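Local coordinates for protein acetyl-CoA acetyltransferase (Mycobacterium smegmatis, PDB 4EGV) that probably acts as an acyltransferase of the thiolase family, a monomeric thiolase-like protein with an additional C-terminal domain, at residues Pro17-Val21 and Ile129-Glu133; Asp69-Arg75 and Pro105-Glu111; Tyr182-His186 and Gly511-Asn515; Leu197-Arg203 and Glu458-Val462; Val337-Tyr343 and Phe402-Asn408. All blocks are in the same frame, centred on the assembly; numbering follows the deposited sequence.

Contact 1: Pro17-Val21 and Ile129-Glu133; sequences PRTPV and IAAGE
Pro-20 lays its ring against the CG2 methyl of Ile-129, CB of the proline 3.6 Å from CG2 of the isoleucine, where the start of strand 20-29 meets the C-terminal end of helix 117-130. In this thiolase fold the strand lies in the middle of the large mixed sheet, and the contact packs the C-terminal end of a covering helix on the beginning of this strand. In Ile-129, CG2 anti to the backbone nitrogen brings this methyl to Pro-20; the side chain also touches Met-277 and Ser-279 of strand 271-279. Next along the helix, Ala-130 meets the other end of the proline ring, with its CB 4.4 Å from Pro-20 CD; Trp-427 touches both residues. No hydrogen bond joins the two segments. Arg-18 covers the helix end from outside: its chain, bent at chi2 and chi3, runs over the last carbonyl groups, CB lying 3.6 Å from Ala-130 O. The guanidinium then lies over Ala-131, the first residue to leave helical geometry, with Gly-132, the centre of an inverse gamma turn, nearby. One guanidinium face looks onto the backbone, with Arg-18 NH1 4.0 Å from Ala-131 C.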
# COMPACT_ATOMS: atom_id res chain seq x y z
N PRO A 17 -21.22 24.36 -2.04
CA PRO A 17 -22.13 23.19 -2.14
C PRO A 17 -21.60 21.94 -2.87
O PRO A 17 -22.07 20.85 -2.61
CB PRO A 17 -23.36 23.74 -2.86
CG PRO A 17 -23.06 25.12 -3.22
CD PRO A 17 -21.88 25.61 -2.45
N ARG A 18 -20.61 22.12 -3.74
CA ARG A 18 -20.06 21.00 -4.51
C ARG A 18 -18.97 20.21 -3.78
O ARG A 18 -18.54 19.15 -4.23
CB ARG A 18 -19.53 21.49 -5.86
CG ARG A 18 -20.56 21.46 -6.98
CD ARG A 18 -20.72 22.83 -7.62
NE ARG A 18 -20.58 22.77 -9.07
CZ ARG A 18 -19.53 23.23 -9.74
NH1 ARG A 18 -19.49 23.14 -11.06
NH2 ARG A 18 -18.52 23.79 -9.09
N THR A 19 -18.51 20.74 -2.64
CA THR A 19 -17.47 20.12 -1.86
C THR A 19 -17.87 18.69 -1.47
O THR A 19 -18.98 18.45 -0.99
CB THR A 19 -17.13 20.98 -0.64
OG1 THR A 19 -16.80 22.30 -1.07
CG2 THR A 19 -15.95 20.40 0.15
N PRO A 20 -16.97 17.71 -1.71
CA PRO A 20 -17.20 16.31 -1.41
C PRO A 20 -16.91 15.93 0.04
O PRO A 20 -15.91 16.34 0.64
CB PRO A 20 -16.23 15.61 -2.33
CG PRO A 20 -15.11 16.53 -2.46
CD PRO A 20 -15.68 17.90 -2.40
N VAL A 21 -17.84 15.18 0.62
CA VAL A 21 -17.66 14.62 1.93
C VAL A 21 -17.87 13.10 1.92
O VAL A 21 -18.75 12.58 1.22
CB VAL A 21 -18.57 15.33 2.99
CG1 VAL A 21 -17.96 16.63 3.39
CG2 VAL A 21 -19.98 15.52 2.48
N ILE A 129 -16.62 15.12 -7.95
CA ILE A 129 -17.73 15.67 -7.21
C ILE A 129 -17.56 17.19 -7.07
O ILE A 129 -18.57 17.91 -7.18
CB ILE A 129 -17.96 15.01 -5.83
CG1 ILE A 129 -18.72 13.69 -5.96
CG2 ILE A 129 -18.74 15.93 -4.89
CD1 ILE A 129 -18.52 12.75 -4.82
N ALA A 130 -16.33 17.67 -6.94
CA ALA A 130 -16.01 19.08 -6.83
C ALA A 130 -16.32 19.89 -8.08
O ALA A 130 -16.69 21.01 -8.00
CB ALA A 130 -14.61 19.22 -6.45
N ALA A 131 -16.16 19.27 -9.22
CA ALA A 131 -16.56 19.82 -10.47
C ALA A 131 -18.00 19.43 -10.81
O ALA A 131 -18.73 18.92 -10.02
CB ALA A 131 -15.62 19.38 -11.52
N GLY A 132 -18.38 19.69 -12.06
CA GLY A 132 -19.71 19.34 -12.53
C GLY A 132 -19.69 17.97 -13.19
O GLY A 132 -19.78 17.86 -14.41
N GLU A 133 -19.56 16.93 -12.37
CA GLU A 133 -19.44 15.57 -12.90
C GLU A 133 -20.33 14.56 -12.19
O GLU A 133 -21.16 13.90 -12.82
CB GLU A 133 -17.98 15.11 -12.85

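Contact 2: Asp69-Arg75 and Pro105-Glu111; sequences DTVAGTR and PAHAVLE
Asp-69 brings its carbonyl O to His-107 N at 3.0 Å, a nearly straight bond (178°) that opens a parallel ladder between strands 70-73 and 107-110, the latter the outermost on this side of the large mixed thiolase-fold sheet. The carboxylate turns the other way, to the backbone of Val-136 in the next strand. Thr-70 pairs with His-107, its CG2 3.9 Å from His-107 CB, while its hydroxyl bonds to Asn-134. Val-71 uses both backbone polar groups, its N bonding to His-107 O and its O to Val-109 N; its side chain divides, CG1 meeting Pro-105 CG at 4.0 Å and CG2 packing on Ala-108 CB. These apolar groups share the face covered by helix 93-101. Ala-72 lies on the opposite face, with CB 4.0 Å from Val-109 CB. Gly-73 continues the ladder, taking a bond from Glu-111 N and giving one to Val-109 O. Thr-74 turns its side chain away from strand 107-110, and its hydroxyl bonds to Asn-382. Arg-75 closes the contact. CG stands anti to the backbone N (chi1 -165°), and a bend at chi3 folds the guanidinium back over Leu-110, which it crosses at about a right angle: Leu-110 CG lies 3.7 Å from Arg-75 NH2, over one face. Near the group's edge, but tilted 26° from its plane, Glu-111 O accepts a hydrogen bond from Arg-75 NE at 3.0 Å.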
# COMPACT_ATOMS: atom_id res chain seq x y z
N ASP A 69 -25.23 7.72 -8.34
CA ASP A 69 -25.03 7.84 -9.75
C ASP A 69 -23.79 7.09 -10.29
O ASP A 69 -23.72 6.78 -11.49
CB ASP A 69 -25.10 9.32 -10.22
CG ASP A 69 -24.08 10.28 -9.48
OD1 ASP A 69 -22.84 10.16 -9.62
OD2 ASP A 69 -24.56 11.21 -8.79
N THR A 70 -22.82 6.80 -9.41
CA THR A 70 -21.66 6.01 -9.80
C THR A 70 -21.27 5.02 -8.75
O THR A 70 -21.25 5.35 -7.58
CB THR A 70 -20.44 6.89 -10.08
OG1 THR A 70 -20.85 7.97 -10.90
CG2 THR A 70 -19.36 6.08 -10.80
N VAL A 71 -20.98 3.80 -9.20
CA VAL A 71 -20.33 2.79 -8.39
C VAL A 71 -18.97 2.44 -8.96
O VAL A 71 -18.76 2.38 -10.17
CB VAL A 71 -21.15 1.51 -8.16
CG1 VAL A 71 -22.41 1.85 -7.46
CG2 VAL A 71 -21.45 0.80 -9.44
N ALA A 72 -18.02 2.24 -8.07
CA ALA A 72 -16.73 1.90 -8.48
C ALA A 72 -16.29 0.77 -7.57
O ALA A 72 -16.49 0.82 -6.35
CB ALA A 72 -15.82 3.12 -8.38
N GLY A 73 -15.74 -0.27 -8.16
CA GLY A 73 -15.18 -1.38 -7.41
C GLY A 73 -13.70 -1.59 -7.64
O GLY A 73 -13.16 -1.36 -8.74
N THR A 74 -13.01 -2.01 -6.60
CA THR A 74 -11.62 -2.47 -6.78
C THR A 74 -11.56 -3.89 -7.34
O THR A 74 -12.42 -4.73 -7.09
CB THR A 74 -10.76 -2.37 -5.52
OG1 THR A 74 -11.24 -3.25 -4.52
CG2 THR A 74 -10.76 -1.00 -4.99
N ARG A 75 -10.50 -4.13 -8.09
CA ARG A 75 -10.30 -5.37 -8.82
C ARG A 75 -9.93 -6.52 -7.88
O ARG A 75 -8.99 -6.36 -7.09
CB ARG A 75 -9.21 -5.13 -9.87
CG ARG A 75 -9.11 -6.18 -10.93
CD ARG A 75 -8.20 -5.73 -12.13
NE ARG A 75 -8.86 -4.72 -12.97
CZ ARG A 75 -9.68 -4.98 -13.99
NH1 ARG A 75 -9.96 -6.22 -14.32
NH2 ARG A 75 -10.22 -3.98 -14.65
N PRO A 105 -27.26 2.96 -10.95
CA PRO A 105 -26.44 4.13 -11.23
C PRO A 105 -26.10 4.22 -12.69
O PRO A 105 -25.99 3.19 -13.35
CB PRO A 105 -25.18 3.86 -10.44
CG PRO A 105 -25.07 2.41 -10.38
CD PRO A 105 -26.46 1.83 -10.46
N ALA A 106 -25.94 5.43 -13.18
CA ALA A 106 -25.58 5.64 -14.57
C ALA A 106 -24.15 5.07 -14.88
O ALA A 106 -23.96 4.44 -15.90
CB ALA A 106 -25.74 7.15 -14.97
N HIS A 107 -23.16 5.28 -14.01
CA HIS A 107 -21.81 4.74 -14.31
C HIS A 107 -21.38 3.66 -13.35
O HIS A 107 -21.58 3.76 -12.16
CB HIS A 107 -20.71 5.83 -14.40
CG HIS A 107 -20.99 6.88 -15.42
ND1 HIS A 107 -20.79 6.67 -16.78
CD2 HIS A 107 -21.47 8.14 -15.30
CE1 HIS A 107 -21.12 7.76 -17.45
NE2 HIS A 107 -21.54 8.67 -16.58
N ALA A 108 -20.81 2.60 -13.89
CA ALA A 108 -20.14 1.61 -13.08
C ALA A 108 -18.65 1.56 -13.49
O ALA A 108 -18.31 1.63 -14.66
CB ALA A 108 -20.82 0.26 -13.24
N VAL A 109 -17.76 1.49 -12.50
CA VAL A 109 -16.32 1.46 -12.79
C VAL A 109 -15.64 0.27 -12.16
O VAL A 109 -15.90 -0.03 -11.03
CB VAL A 109 -15.60 2.81 -12.37
CG1 VAL A 109 -14.14 2.74 -12.55
CG2 VAL A 109 -16.11 3.97 -13.15
N LEU A 110 -14.78 -0.42 -12.92
CA LEU A 110 -13.88 -1.47 -12.40
C LEU A 110 -12.46 -0.94 -12.51
O LEU A 110 -11.95 -0.73 -13.60
CB LEU A 110 -14.04 -2.81 -13.14
CG LEU A 110 -13.29 -4.03 -12.55
CD1 LEU A 110 -13.61 -4.29 -11.04
CD2 LEU A 110 -13.50 -5.30 -13.39
N GLU A 111 -11.83 -0.72 -11.36
CA GLU A 111 -10.59 0.04 -11.30
C GLU A 111 -9.39 -0.86 -11.64
O GLU A 111 -9.53 -2.09 -11.69
CB GLU A 111 -10.49 0.74 -9.92
CG GLU A 111 -9.12 1.45 -9.51
CD GLU A 111 -8.67 2.68 -10.38
OE1 GLU A 111 -8.91 2.73 -11.60
OE2 GLU A 111 -8.04 3.61 -9.80

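Contact 3: Tyr182-His186 and Gly511-Asn515; sequences YTIRH and GEKSN
The short 3-10 turn 184-186 comes up beside the irregular loop 511-515, the backbones closest at His-186 and Ser-514, whose CA atoms are 5.7 Å apart. A hydrogen bond crosses between them: Asn-515 N donates to His-186 NE2 at 3.2 Å, almost straight at 169° but reaching the imidazole from a position tilted out of the ring plane. The other ring nitrogen, ND1, donates to the carbonyl of Tyr-182 within its own segment, so the histidine is gripped at both nitrogens and its ring rotation is fixed. This pairing is consistent with a neutral imidazole protonated at ND1. The side of the ring at NE2 also packs against Ser-514, Ser-514 CB lying 4.1 Å from His-186 NE2. Tyr-182, its CG anti to the backbone N, extends its phenol toward the loop, and Tyr-182 OH comes within 3.2 Å of Asn-515 ND2, the ring and amide planes being 56° apart. Both groups turn to Glu-449 O as a common partner, and the amide nitrogen also bonds to Leu-484 O. At the other end of the amide, Asn-515 OD1 accepts from Gly-511 N, which closes the loop on itself. Arg-185 lies alongside the loop backbone, its CB 3.5 Å from Lys-513 O, and extends its guanidinium toward Gly-511 O. The contact thus joins the connection between strand 136-143 and helix 191-206 to the turn between strands 505-509 and 516-519 of the C-terminal antiparallel sheet, with strand 482-487 touching both segments: Phe-483 meets Tyr-182, Leu-484 meets His-186 and Lys-486 meets Ser-514.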
# COMPACT_ATOMS: atom_id res chain seq x y z
N TYR A 182 12.26 -8.67 -18.44
CA TYR A 182 13.58 -9.08 -18.08
C TYR A 182 13.66 -9.29 -16.60
O TYR A 182 14.68 -9.62 -16.09
CB TYR A 182 14.52 -7.95 -18.45
CG TYR A 182 15.96 -8.11 -18.03
CD1 TYR A 182 16.80 -8.99 -18.67
CD2 TYR A 182 16.49 -7.34 -17.03
CE1 TYR A 182 18.10 -9.12 -18.29
CE2 TYR A 182 17.80 -7.47 -16.66
CZ TYR A 182 18.59 -8.35 -17.29
OH TYR A 182 19.89 -8.46 -16.91
N THR A 183 12.58 -9.11 -15.89
CA THR A 183 12.62 -9.33 -14.47
C THR A 183 11.78 -10.56 -14.24
O THR A 183 12.03 -11.36 -13.38
CB THR A 183 12.17 -8.05 -13.75
OG1 THR A 183 10.99 -8.27 -13.00
CG2 THR A 183 11.85 -7.03 -14.74
N ILE A 184 10.83 -10.76 -15.10
CA ILE A 184 10.01 -11.92 -14.99
C ILE A 184 10.86 -13.14 -15.18
O ILE A 184 10.85 -14.02 -14.37
CB ILE A 184 8.88 -11.89 -16.01
CG1 ILE A 184 7.71 -11.09 -15.47
CG2 ILE A 184 8.45 -13.28 -16.36
CD1 ILE A 184 7.18 -10.08 -16.44
N ARG A 185 11.60 -13.21 -16.27
CA ARG A 185 12.39 -14.39 -16.52
C ARG A 185 13.52 -14.55 -15.55
O ARG A 185 14.29 -15.45 -15.65
CB ARG A 185 12.95 -14.40 -17.93
CG ARG A 185 13.60 -13.12 -18.41
CD ARG A 185 14.76 -13.45 -19.30
NE ARG A 185 15.28 -12.32 -20.04
CZ ARG A 185 16.55 -12.16 -20.37
NH1 ARG A 185 17.47 -13.03 -20.04
NH2 ARG A 185 16.91 -11.10 -21.03
N HIS A 186 13.61 -13.68 -14.57
CA HIS A 186 14.65 -13.82 -13.58
C HIS A 186 14.13 -14.22 -12.23
O HIS A 186 14.87 -14.61 -11.37
CB HIS A 186 15.47 -12.55 -13.48
CG HIS A 186 16.64 -12.51 -14.40
ND1 HIS A 186 16.56 -12.02 -15.67
CD2 HIS A 186 17.90 -12.93 -14.24
CE1 HIS A 186 17.73 -12.13 -16.26
NE2 HIS A 186 18.56 -12.68 -15.40
N GLY A 511 22.74 -15.28 -20.58
CA GLY A 511 21.89 -16.35 -21.09
C GLY A 511 20.53 -15.73 -21.29
O GLY A 511 20.07 -14.98 -20.43
N GLU A 512 19.85 -16.18 -22.33
CA GLU A 512 18.54 -15.72 -22.73
C GLU A 512 17.41 -16.28 -21.91
O GLU A 512 16.26 -16.04 -22.20
CB GLU A 512 18.27 -16.09 -24.18
CG GLU A 512 19.43 -16.68 -24.89
CD GLU A 512 19.18 -16.77 -26.37
OE1 GLU A 512 20.16 -16.87 -27.13
OE2 GLU A 512 18.00 -16.71 -26.77
N LYS A 513 17.71 -17.02 -20.89
CA LYS A 513 16.68 -17.39 -19.96
C LYS A 513 16.96 -16.63 -18.68
O LYS A 513 16.15 -15.88 -18.20
CB LYS A 513 16.72 -18.89 -19.73
CG LYS A 513 15.75 -19.75 -20.51
CD LYS A 513 14.92 -18.96 -21.45
CE LYS A 513 14.75 -19.64 -22.76
NZ LYS A 513 13.43 -19.44 -23.31
N SER A 514 18.14 -16.82 -18.13
CA SER A 514 18.60 -16.07 -17.00
C SER A 514 20.09 -15.96 -17.09
O SER A 514 20.73 -16.86 -17.55
CB SER A 514 18.24 -16.80 -15.73
OG SER A 514 19.18 -17.82 -15.45
N ASN A 515 20.63 -14.85 -16.62
CA ASN A 515 22.05 -14.65 -16.48
C ASN A 515 22.42 -15.31 -15.20
O ASN A 515 21.69 -15.22 -14.29
CB ASN A 515 22.36 -13.17 -16.34
CG ASN A 515 21.90 -12.36 -17.48
OD1 ASN A 515 21.88 -12.79 -18.60
ND2 ASN A 515 21.55 -11.17 -17.19

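Contact 4: Leu197-Arg203 and Glu458-Val462; sequences LLENARR and ETYTV
Asn-200 reaches from helix 191-206 toward strand 453-463: its CB lies 3.5 Å from Thr-459 OG1, its CG is 3.8 Å from Tyr-460 CZ, and its ND2 ends the chain by bonding to Tyr-460 O at 2.8 Å. That carbonyl lies close to the amide plane, although the donor stands above the carbonyl plane rather than on a lone pair. The same amide stacks on one face of the Tyr-460 ring, the planes only 11° apart, while Asn-200 OD1 points toward the phenol end. Here a helix of the thiolase part packs across the strand that lies in the middle of the additional C-terminal domain's antiparallel sheet, at 134° between their directions. The strand carries a classic beta bulge at Glu-458 and Thr-459, both opposite Ile-474. Thr-459 OG1 donates to Leu-197 O at 2.6 Å, in the carbonyl plane and on a lone pair; the same oxygen also accepts the helical bond from Ala-201 N. Leu-197 runs its CD2 over the strand backbone and packs its CG on Thr-461 CG2. About one turn beyond Asn-200, Arg-203, also paired with Asp-500, gives Tyr-460 OH a hydrogen bond from NH2 at 2.7 Å, its guanidinium turned 74° from the ring.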
# COMPACT_ATOMS: atom_id res chain seq x y z
N LEU A 197 14.40 -7.39 -2.33
CA LEU A 197 15.48 -6.63 -2.97
C LEU A 197 15.54 -5.17 -2.49
O LEU A 197 16.60 -4.58 -2.31
CB LEU A 197 15.33 -6.68 -4.49
CG LEU A 197 15.70 -8.00 -5.17
CD1 LEU A 197 15.00 -8.24 -6.47
CD2 LEU A 197 17.17 -8.19 -5.27
N LEU A 198 14.37 -4.56 -2.31
CA LEU A 198 14.25 -3.18 -1.88
C LEU A 198 14.66 -3.01 -0.46
O LEU A 198 15.28 -2.07 -0.11
CB LEU A 198 12.79 -2.71 -2.00
CG LEU A 198 12.26 -2.00 -3.24
CD1 LEU A 198 12.67 -2.66 -4.47
CD2 LEU A 198 10.81 -1.86 -3.20
N GLU A 199 14.25 -3.95 0.34
CA GLU A 199 14.61 -4.03 1.72
C GLU A 199 16.08 -4.28 1.96
O GLU A 199 16.59 -3.75 2.87
CB GLU A 199 13.76 -5.09 2.35
CG GLU A 199 13.55 -4.93 3.79
CD GLU A 199 12.33 -4.16 4.17
OE1 GLU A 199 12.48 -3.19 4.88
OE2 GLU A 199 11.24 -4.55 3.83
N ASN A 200 16.77 -5.04 1.12
CA ASN A 200 18.18 -5.25 1.26
C ASN A 200 18.97 -4.10 0.68
O ASN A 200 20.05 -3.82 1.09
CB ASN A 200 18.59 -6.57 0.64
CG ASN A 200 18.34 -7.71 1.53
OD1 ASN A 200 18.41 -7.60 2.69
ND2 ASN A 200 18.03 -8.81 0.96
N ALA A 201 18.38 -3.40 -0.26
CA ALA A 201 18.95 -2.15 -0.77
C ALA A 201 18.94 -0.98 0.26
O ALA A 201 19.84 -0.14 0.26
CB ALA A 201 18.29 -1.75 -2.07
N ARG A 202 17.93 -0.96 1.13
CA ARG A 202 17.82 0.04 2.18
C ARG A 202 18.79 -0.29 3.30
O ARG A 202 19.35 0.58 3.96
CB ARG A 202 16.39 0.10 2.71
CG ARG A 202 16.14 1.15 3.76
CD ARG A 202 14.75 1.12 4.29
NE ARG A 202 14.64 2.01 5.43
CZ ARG A 202 14.84 1.66 6.70
NH1 ARG A 202 15.13 0.40 6.99
NH2 ARG A 202 14.74 2.56 7.68
N ARG A 203 18.99 -1.58 3.52
CA ARG A 203 19.97 -2.03 4.49
C ARG A 203 21.39 -1.61 4.10
O ARG A 203 22.18 -1.24 4.97
CB ARG A 203 19.89 -3.53 4.71
CG ARG A 203 20.81 -3.98 5.81
CD ARG A 203 20.76 -5.43 6.11
NE ARG A 203 21.30 -6.24 5.03
CZ ARG A 203 22.59 -6.49 4.83
NH1 ARG A 203 23.47 -5.98 5.62
NH2 ARG A 203 22.98 -7.26 3.83
N GLU A 458 24.68 -5.05 -5.77
CA GLU A 458 24.05 -3.85 -5.20
C GLU A 458 22.98 -4.25 -4.19
O GLU A 458 22.86 -3.66 -3.12
CB GLU A 458 23.50 -2.91 -6.28
CG GLU A 458 23.22 -1.51 -5.75
CD GLU A 458 22.57 -0.59 -6.75
OE1 GLU A 458 22.46 -0.98 -7.92
OE2 GLU A 458 22.15 0.51 -6.37
N THR A 459 22.21 -5.28 -4.57
CA THR A 459 21.20 -5.88 -3.71
C THR A 459 20.92 -7.33 -4.14
O THR A 459 21.36 -7.79 -5.18
CB THR A 459 19.94 -5.00 -3.63
OG1 THR A 459 19.04 -5.52 -2.65
CG2 THR A 459 19.27 -4.90 -4.97
N TYR A 460 20.19 -8.04 -3.30
CA TYR A 460 20.05 -9.47 -3.39
C TYR A 460 18.80 -9.92 -2.63
O TYR A 460 18.26 -9.21 -1.77
CB TYR A 460 21.29 -10.17 -2.79
CG TYR A 460 21.42 -9.98 -1.28
CD1 TYR A 460 20.98 -10.96 -0.39
CD2 TYR A 460 21.98 -8.82 -0.75
CE1 TYR A 460 21.08 -10.80 0.98
CE2 TYR A 460 22.09 -8.63 0.63
CZ TYR A 460 21.64 -9.64 1.50
OH TYR A 460 21.73 -9.46 2.86
N THR A 461 18.35 -11.11 -2.97
CA THR A 461 17.47 -11.85 -2.08
C THR A 461 17.72 -13.35 -2.24
O THR A 461 18.43 -13.76 -3.16
CB THR A 461 15.99 -11.44 -2.30
OG1 THR A 461 15.15 -12.09 -1.34
CG2 THR A 461 15.54 -11.73 -3.71
N VAL A 462 17.17 -14.16 -1.34
CA VAL A 462 17.29 -15.59 -1.47
C VAL A 462 15.91 -16.23 -1.32
O VAL A 462 15.11 -15.83 -0.47
CB VAL A 462 18.24 -16.18 -0.41
CG1 VAL A 462 18.47 -17.68 -0.67
CG2 VAL A 462 19.56 -15.46 -0.41

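Contact 5: Val337-Tyr343 and Phe402-Asn408; sequences VAAFDLY and FALVGAN
Tyr-343 holds CG anti to the backbone nitrogen (chi1 -171°), which lays the phenol ring over Asn-408 at the end of the neighbouring strand. The backbone carbonyl O of Asn-408 then sits over one ring face, 3.3 Å from Tyr-343 CZ, and Asn-408 CB lies by ring atom CD2; the phenol OH bonds to Gly-380. CG of Leu-404 is likewise anti to its N, and CD2 lies between Leu-342 CD1, at 3.8 Å, and Phe-340 CD1, at 4.0 Å. Val-337 CG1 covers one face of the Phe-340 ring toward its rim, completing an apolar cluster on this side of the sheet. The backbones form a parallel pair, twisted by 31°: Leu-404 N bonds to Ala-339 O, Asp-341 N to Leu-404 O at 2.9 Å, and Gly-406 N to Asp-341 O at 2.8 Å, with a weak last rung from Tyr-343 N to Gly-406 O. On the opposite face stand Ala-339, Ala-403, Asp-341 and Val-405; the buried Asp-341 carboxylate is satisfied by Leu-369 N and the hydroxyl of Tyr-383. Strand 337-342 is the outermost on this side of the mixed thiolase-fold sheet. Strand 402-409 lies between it and the antiparallel strand 414-421, and helix 383-397 covers the face bearing Ala-403 and Val-405, with Gln-119 of helix 117-130 also touching there.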
# COMPACT_ATOMS: atom_id res chain seq x y z
N VAL A 337 -0.88 16.15 12.30
CA VAL A 337 -1.58 14.88 12.10
C VAL A 337 -1.74 14.12 13.43
O VAL A 337 -0.79 14.00 14.20
CB VAL A 337 -0.83 13.98 11.10
CG1 VAL A 337 -1.58 12.73 10.82
CG2 VAL A 337 -0.61 14.69 9.82
N ALA A 338 -2.94 13.63 13.68
CA ALA A 338 -3.28 12.92 14.89
C ALA A 338 -3.16 11.39 14.79
O ALA A 338 -2.88 10.72 15.78
CB ALA A 338 -4.66 13.32 15.34
N ALA A 339 -3.37 10.85 13.59
CA ALA A 339 -3.39 9.39 13.35
C ALA A 339 -2.93 9.06 11.94
O ALA A 339 -3.20 9.81 11.01
CB ALA A 339 -4.78 8.80 13.62
N PHE A 340 -2.22 7.94 11.81
CA PHE A 340 -1.70 7.44 10.54
C PHE A 340 -2.19 6.03 10.26
O PHE A 340 -2.25 5.22 11.17
CB PHE A 340 -0.16 7.38 10.55
CG PHE A 340 0.51 8.72 10.61
CD1 PHE A 340 0.85 9.39 9.45
CD2 PHE A 340 0.83 9.30 11.83
CE1 PHE A 340 1.47 10.61 9.50
CE2 PHE A 340 1.44 10.54 11.89
CZ PHE A 340 1.76 11.19 10.72
N ASP A 341 -2.57 5.76 9.01
CA ASP A 341 -2.61 4.40 8.46
C ASP A 341 -1.72 4.34 7.24
O ASP A 341 -2.06 4.84 6.18
CB ASP A 341 -4.02 3.91 8.10
CG ASP A 341 -4.05 2.38 7.86
OD1 ASP A 341 -4.22 1.63 8.82
OD2 ASP A 341 -3.92 1.93 6.72
N LEU A 342 -0.55 3.74 7.44
CA LEU A 342 0.45 3.57 6.41
C LEU A 342 0.43 2.14 5.91
O LEU A 342 0.36 1.19 6.68
CB LEU A 342 1.85 3.98 6.93
CG LEU A 342 2.33 5.44 6.92
CD1 LEU A 342 1.28 6.48 6.71
CD2 LEU A 342 3.15 5.75 8.16
N TYR A 343 0.43 1.99 4.60
CA TYR A 343 0.33 0.68 4.00
C TYR A 343 1.59 -0.15 4.29
O TYR A 343 2.73 0.31 4.09
CB TYR A 343 0.12 0.85 2.51
CG TYR A 343 -0.22 -0.40 1.75
CD1 TYR A 343 -1.54 -0.64 1.33
CD2 TYR A 343 0.77 -1.34 1.42
CE1 TYR A 343 -1.87 -1.77 0.63
CE2 TYR A 343 0.46 -2.49 0.72
CZ TYR A 343 -0.87 -2.70 0.32
OH TYR A 343 -1.19 -3.84 -0.39
N PHE A 402 -6.77 15.70 12.32
CA PHE A 402 -6.46 15.25 10.96
C PHE A 402 -5.86 13.87 10.93
O PHE A 402 -5.04 13.58 11.75
CB PHE A 402 -5.48 16.21 10.29
CG PHE A 402 -6.09 17.51 9.90
CD1 PHE A 402 -6.46 17.75 8.58
CD2 PHE A 402 -6.30 18.51 10.85
CE1 PHE A 402 -7.02 18.98 8.22
CE2 PHE A 402 -6.87 19.72 10.50
CZ PHE A 402 -7.22 19.97 9.18
N ALA A 403 -6.27 13.04 9.96
CA ALA A 403 -5.75 11.63 9.74
C ALA A 403 -5.19 11.37 8.33
O ALA A 403 -5.85 11.64 7.34
CB ALA A 403 -6.83 10.61 10.06
N LEU A 404 -3.98 10.84 8.27
CA LEU A 404 -3.34 10.55 7.00
C LEU A 404 -3.43 9.05 6.63
O LEU A 404 -3.14 8.18 7.46
CB LEU A 404 -1.89 11.05 7.03
CG LEU A 404 -1.09 11.05 5.74
CD1 LEU A 404 -0.18 12.22 5.70
CD2 LEU A 404 -0.28 9.77 5.58
N VAL A 405 -3.83 8.77 5.40
CA VAL A 405 -3.84 7.41 4.90
C VAL A 405 -2.85 7.33 3.76
O VAL A 405 -2.89 8.13 2.87
CB VAL A 405 -5.28 6.98 4.44
CG1 VAL A 405 -5.31 5.61 3.84
CG2 VAL A 405 -6.24 7.01 5.60
N GLY A 406 -1.95 6.35 3.78
CA GLY A 406 -1.07 6.11 2.64
C GLY A 406 -1.31 4.75 2.02
O GLY A 406 -1.33 3.76 2.72
N ALA A 407 -1.45 4.72 0.70
CA ALA A 407 -1.81 3.48 -0.02
C ALA A 407 -0.78 3.09 -1.06
O ALA A 407 -0.58 3.80 -2.00
CB ALA A 407 -3.19 3.63 -0.68
N ASN A 408 -0.21 1.90 -0.96
CA ASN A 408 0.79 1.31 -1.86
C ASN A 408 0.24 0.11 -2.67
O ASN A 408 -0.51 -0.61 -2.15
CB ASN A 408 1.89 0.81 -0.94
CG ASN A 408 3.14 0.49 -1.64
OD1 ASN A 408 3.86 1.36 -1.99
ND2 ASN A 408 3.43 -0.76 -1.81

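Contacts 1, 2 and 5 all belong to the large mixed sheet: contacts 2 and 5 pair its two outermost strands with their inner neighbours, and contact 1 packs a covering helix on a central strand. Contact 5 is almost wholly buried, with mostly apolar side chains, whereas contact 2 has a similar parallel ladder but an exposed rim ending in an arginine. Contact 1, about 17 Å from contact 2 between centres, has no hydrogen bond across it. Contacts 3 and 4 instead tie the thiolase part to the C-terminal sheet, their centres about 18 Å apart; contact 4 is buried and bonded through side chains, contact 3 is a partly exposed meeting of loops.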